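Local coordinates for DNA endonuclease I-CeuI (Chlamydomonas eugametos, PDB 2EX5), which cuts DNA as a magnesium-dependent homing endonuclease, making a staggered break in a degenerate 17-19 bp site to move its intron, at residues 81-86 with 124-129. The protein carries 1 engineered substitution. Numbering follows the deposited sequence.
Sequences VDPEFN and DNRQSL. With CA (calcium ion), chain F; nucleotides of chain A; nucleotides of chain B.
Pro83 and Phe85 lie against Arg126 and Leu129 where, in the LAGLIDADG endonuclease fold, DNA-binding strand 79-90 passes over the start of helix 126-141. Asp82 grips a calcium ion with both carboxylate oxygens, the nearer OD1 at 2.6 Å; five waters also bind the ion, calcium probably standing in for the magnesium cofactor. Pro83 meets the helix with its ring: CG reaches Arg126 CG at 4.0 Å, the two side chains crossing at a slant, while CB faces Leu129 CD2, and Phe156 of helix 147-164 touches both Pro83 and Leu129. Glu84 sets out away from the helix at CB, and its extended chain, CG anti to the backbone N (chi1 176°), carries OE1 to a nearly straight bond from N4 of DC18 of chain B (2.9 Å, 165°). Phe85 presents CB, not its ring, to Leu129 CD1 at 3.5 Å; the ring leads off to Phe104. Arg126 N donates to OP2 of DA5 of chain A, and its chain, bent at chi3 (38°), brings NH2 edge-on within 3.7 Å of DT4 OP2 of chain A. With an alanine here, that phosphate would probably lose its nearby guanidinium charge and Pro83 CG its neighbour Arg126 CG. One calcium-bound water donates to Asp124 O at 2.8 Å.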
loop_
_atom_site.group_PDB
_atom_site.type_symbol
_atom_site.label_atom_id
_atom_site.label_comp_id
_atom_site.label_asym_id
_atom_site.label_seq_id
_atom_site.Cartn_x
_atom_site.Cartn_y
_atom_site.Cartn_z
ATOM N N VAL C 81 -2.361 0.980 -27.536
ATOM C CA VAL C 81 -2.875 0.565 -26.249
ATOM C C VAL C 81 -1.739 -0.165 -25.497
ATOM O O VAL C 81 -1.138 -1.118 -25.964
ATOM C CB VAL C 81 -4.110 -0.353 -26.456
ATOM C CG1 VAL C 81 -4.843 -0.650 -25.164
ATOM C CG2 VAL C 81 -5.080 0.273 -27.518
ATOM N N ASP C 82 -1.433 0.276 -24.306
ATOM C CA ASP C 82 -0.174 -0.162 -23.767
ATOM C C ASP C 82 -0.266 -0.583 -22.340
ATOM O O ASP C 82 -0.405 0.286 -21.518
ATOM C CB ASP C 82 0.865 0.950 -23.900
ATOM C CG ASP C 82 2.310 0.360 -24.079
ATOM O OD1 ASP C 82 2.457 -0.804 -24.576
ATOM O OD2 ASP C 82 3.274 1.057 -23.772
ATOM N N PRO C 83 -0.035 -1.907 -22.049
ATOM C CA PRO C 83 -0.024 -2.487 -20.696
ATOM C C PRO C 83 1.316 -2.229 -19.955
ATOM O O PRO C 83 2.439 -2.273 -20.563
ATOM C CB PRO C 83 -0.207 -3.997 -20.962
ATOM C CG PRO C 83 0.354 -4.256 -22.269
ATOM C CD PRO C 83 0.326 -2.928 -23.052
ATOM N N GLU C 84 1.216 -2.027 -18.669
ATOM C CA GLU C 84 2.391 -1.811 -17.834
ATOM C C GLU C 84 2.037 -2.382 -16.465
ATOM O O GLU C 84 0.939 -2.217 -16.012
ATOM C CB GLU C 84 2.703 -0.331 -17.725
ATOM C CG GLU C 84 3.912 -0.008 -16.730
ATOM C CD GLU C 84 4.375 1.398 -16.855
ATOM O OE1 GLU C 84 4.267 2.121 -15.864
ATOM O OE2 GLU C 84 4.798 1.848 -17.980
ATOM N N PHE C 85 2.985 -3.056 -15.811
ATOM C CA PHE C 85 2.943 -3.317 -14.358
ATOM C C PHE C 85 3.913 -2.405 -13.624
ATOM O O PHE C 85 5.014 -2.287 -14.074
ATOM C CB PHE C 85 3.361 -4.748 -14.197
ATOM C CG PHE C 85 3.689 -5.144 -12.761
ATOM C CD1 PHE C 85 5.022 -5.233 -12.322
ATOM C CD2 PHE C 85 2.691 -5.442 -11.895
ATOM C CE1 PHE C 85 5.308 -5.587 -10.979
ATOM C CE2 PHE C 85 2.972 -5.770 -10.557
ATOM C CZ PHE C 85 4.307 -5.869 -10.127
ATOM N N ASN C 86 3.602 -1.813 -12.467
ATOM C CA ASN C 86 4.665 -1.073 -11.766
ATOM C C ASN C 86 4.383 -1.171 -10.344
ATOM O O ASN C 86 3.230 -1.464 -9.991
ATOM C CB ASN C 86 4.847 0.447 -12.124
ATOM C CG ASN C 86 3.632 1.340 -11.802
ATOM O OD1 ASN C 86 3.141 1.995 -12.674
ATOM N ND2 ASN C 86 3.167 1.372 -10.580
ATOM N N ASP C 124 7.208 -3.741 -18.469
ATOM C CA ASP C 124 6.391 -3.445 -19.673
ATOM C C ASP C 124 6.547 -4.446 -20.822
ATOM O O ASP C 124 5.711 -4.507 -21.730
ATOM C CB ASP C 124 6.703 -2.023 -20.182
ATOM C CG ASP C 124 8.159 -1.836 -20.600
ATOM O OD1 ASP C 124 8.654 -2.484 -21.533
ATOM O OD2 ASP C 124 8.801 -0.925 -20.046
ATOM N N ASN C 125 7.597 -5.276 -20.788
ATOM C CA ASN C 125 7.803 -6.266 -21.819
ATOM C C ASN C 125 6.652 -7.236 -21.744
ATOM O O ASN C 125 6.338 -7.763 -20.701
ATOM C CB ASN C 125 9.133 -7.004 -21.644
ATOM C CG ASN C 125 9.280 -8.156 -22.638
ATOM O OD1 ASN C 125 9.847 -7.991 -23.672
ATOM N ND2 ASN C 125 8.742 -9.308 -22.320
ATOM N N ARG C 126 5.974 -7.445 -22.864
ATOM C CA ARG C 126 4.723 -8.172 -22.829
ATOM C C ARG C 126 4.937 -9.641 -22.540
ATOM O O ARG C 126 4.048 -10.213 -21.921
ATOM C CB ARG C 126 3.895 -7.932 -24.092
ATOM C CG ARG C 126 3.081 -6.587 -23.982
ATOM C CD ARG C 126 2.706 -6.030 -25.297
ATOM N NE ARG C 126 2.363 -7.126 -26.191
ATOM C CZ ARG C 126 2.122 -6.975 -27.480
ATOM N NH1 ARG C 126 1.919 -8.026 -28.265
ATOM N NH2 ARG C 126 2.100 -5.750 -27.980
ATOM N N GLN C 127 6.102 -10.238 -22.890
ATOM C CA GLN C 127 6.318 -11.684 -22.584
ATOM C C GLN C 127 6.494 -11.811 -21.099
ATOM O O GLN C 127 5.890 -12.669 -20.485
ATOM C CB GLN C 127 7.623 -12.313 -23.114
ATOM C CG GLN C 127 8.131 -12.190 -24.506
ATOM C CD GLN C 127 9.487 -13.038 -24.646
ATOM O OE1 GLN C 127 9.608 -13.861 -25.554
ATOM N NE2 GLN C 127 10.485 -12.823 -23.696
ATOM N N SER C 128 7.367 -11.011 -20.514
ATOM C CA SER C 128 7.500 -10.943 -19.040
ATOM C C SER C 128 6.161 -10.813 -18.271
ATOM O O SER C 128 5.969 -11.369 -17.228
ATOM C CB SER C 128 8.335 -9.754 -18.657
ATOM O OG SER C 128 9.536 -9.721 -19.339
ATOM N N LEU C 129 5.295 -9.950 -18.753
ATOM C CA LEU C 129 4.024 -9.639 -18.125
ATOM C C LEU C 129 3.172 -10.908 -18.154
ATOM O O LEU C 129 2.576 -11.336 -17.168
ATOM C CB LEU C 129 3.407 -8.463 -18.979
ATOM C CG LEU C 129 3.221 -7.017 -18.493
ATOM C CD1 LEU C 129 3.896 -6.591 -17.163
ATOM C CD2 LEU C 129 3.090 -5.960 -19.546
HETATM CA CA CA F . 5.016 -0.971 -24.097
ATOM P P DA A 5 7.313 -5.526 -26.087
ATOM O OP1 DA A 5 7.220 -6.858 -26.740
ATOM O OP2 DA A 5 6.293 -5.149 -25.086
ATOM O "O5'" DA A 5 8.812 -5.266 -25.575
ATOM C "C5'" DA A 5 9.749 -5.237 -26.615
ATOM C "C4'" DA A 5 10.962 -4.441 -26.230
ATOM O "O4'" DA A 5 10.741 -3.143 -26.817
ATOM C "C3'" DA A 5 11.321 -4.186 -24.759
ATOM O "O3'" DA A 5 12.736 -4.164 -24.586
ATOM C "C2'" DA A 5 10.795 -2.756 -24.488
ATOM C "C1'" DA A 5 10.947 -2.100 -25.849
ATOM N N9 DA A 5 9.969 -1.083 -26.240
ATOM C C8 DA A 5 8.613 -1.254 -26.447
ATOM N N7 DA A 5 8.052 -0.156 -26.921
ATOM C C5 DA A 5 9.065 0.773 -27.054
ATOM C C6 DA A 5 9.054 2.154 -27.436
ATOM N N6 DA A 5 7.939 2.837 -27.820
ATOM N N1 DA A 5 10.250 2.736 -27.451
ATOM C C2 DA A 5 11.351 2.067 -27.023
ATOM N N3 DA A 5 11.493 0.804 -26.602
ATOM C C4 DA A 5 10.288 0.200 -26.643
ATOM P P DC B 18 -5.224 4.102 -15.267
ATOM O OP1 DC B 18 -6.307 4.957 -15.775
ATOM O OP2 DC B 18 -5.528 2.711 -14.916
ATOM O "O5'" DC B 18 -4.060 3.899 -16.333
ATOM C "C5'" DC B 18 -3.614 4.693 -17.488
ATOM C "C4'" DC B 18 -3.184 6.120 -17.135
ATOM O "O4'" DC B 18 -2.118 6.083 -16.167
ATOM C "C3'" DC B 18 -2.577 6.923 -18.278
ATOM O "O3'" DC B 18 -3.640 7.606 -18.941
ATOM C "C2'" DC B 18 -1.550 7.896 -17.647
ATOM C "C1'" DC B 18 -1.136 7.066 -16.449
ATOM N N1 DC B 18 0.264 6.357 -16.360
ATOM C C2 DC B 18 1.353 7.203 -16.310
ATOM O O2 DC B 18 1.033 8.365 -16.460
ATOM N N3 DC B 18 2.654 6.740 -16.145
ATOM C C4 DC B 18 2.815 5.431 -15.986
ATOM N N4 DC B 18 4.085 5.034 -15.852
ATOM C C5 DC B 18 1.722 4.505 -16.044
ATOM C C6 DC B 18 0.439 4.993 -16.243
ATOM P P DT A 4 3.546 -5.088 -31.533
ATOM O OP1 DT A 4 3.309 -6.529 -31.541
ATOM O OP2 DT A 4 2.518 -4.079 -31.209
ATOM O "O5'" DT A 4 4.675 -4.805 -30.437
ATOM C "C5'" DT A 4 5.908 -5.501 -30.523
ATOM C "C4'" DT A 4 6.884 -4.789 -29.638
ATOM O "O4'" DT A 4 7.460 -3.645 -30.334
ATOM C "C3'" DT A 4 6.272 -4.291 -28.327
ATOM O "O3'" DT A 4 7.161 -4.369 -27.214
ATOM C "C2'" DT A 4 6.215 -2.802 -28.626
ATOM C "C1'" DT A 4 7.526 -2.652 -29.366
ATOM N N1 DT A 4 7.618 -1.325 -29.952
ATOM C C2 DT A 4 8.869 -0.682 -29.974
ATOM O O2 DT A 4 9.919 -1.094 -29.560
ATOM N N3 DT A 4 8.902 0.569 -30.470
ATOM C C4 DT A 4 7.826 1.236 -30.963
ATOM O O4 DT A 4 8.030 2.356 -31.445
ATOM C C5 DT A 4 6.528 0.547 -30.941
ATOM C C7 DT A 4 5.358 1.180 -31.724
ATOM C C6 DT A 4 6.471 -0.709 -30.429
HETATM O O HOH W 1 3.901 -2.567 -22.457
HETATM O O HOH W 2 7.226 -2.287 -24.077
HETATM O O HOH W 3 4.209 -3.001 -25.694
HETATM O O HOH W 4 5.279 -0.035 -26.301
HETATM O O HOH W 5 5.953 0.636 -22.802
#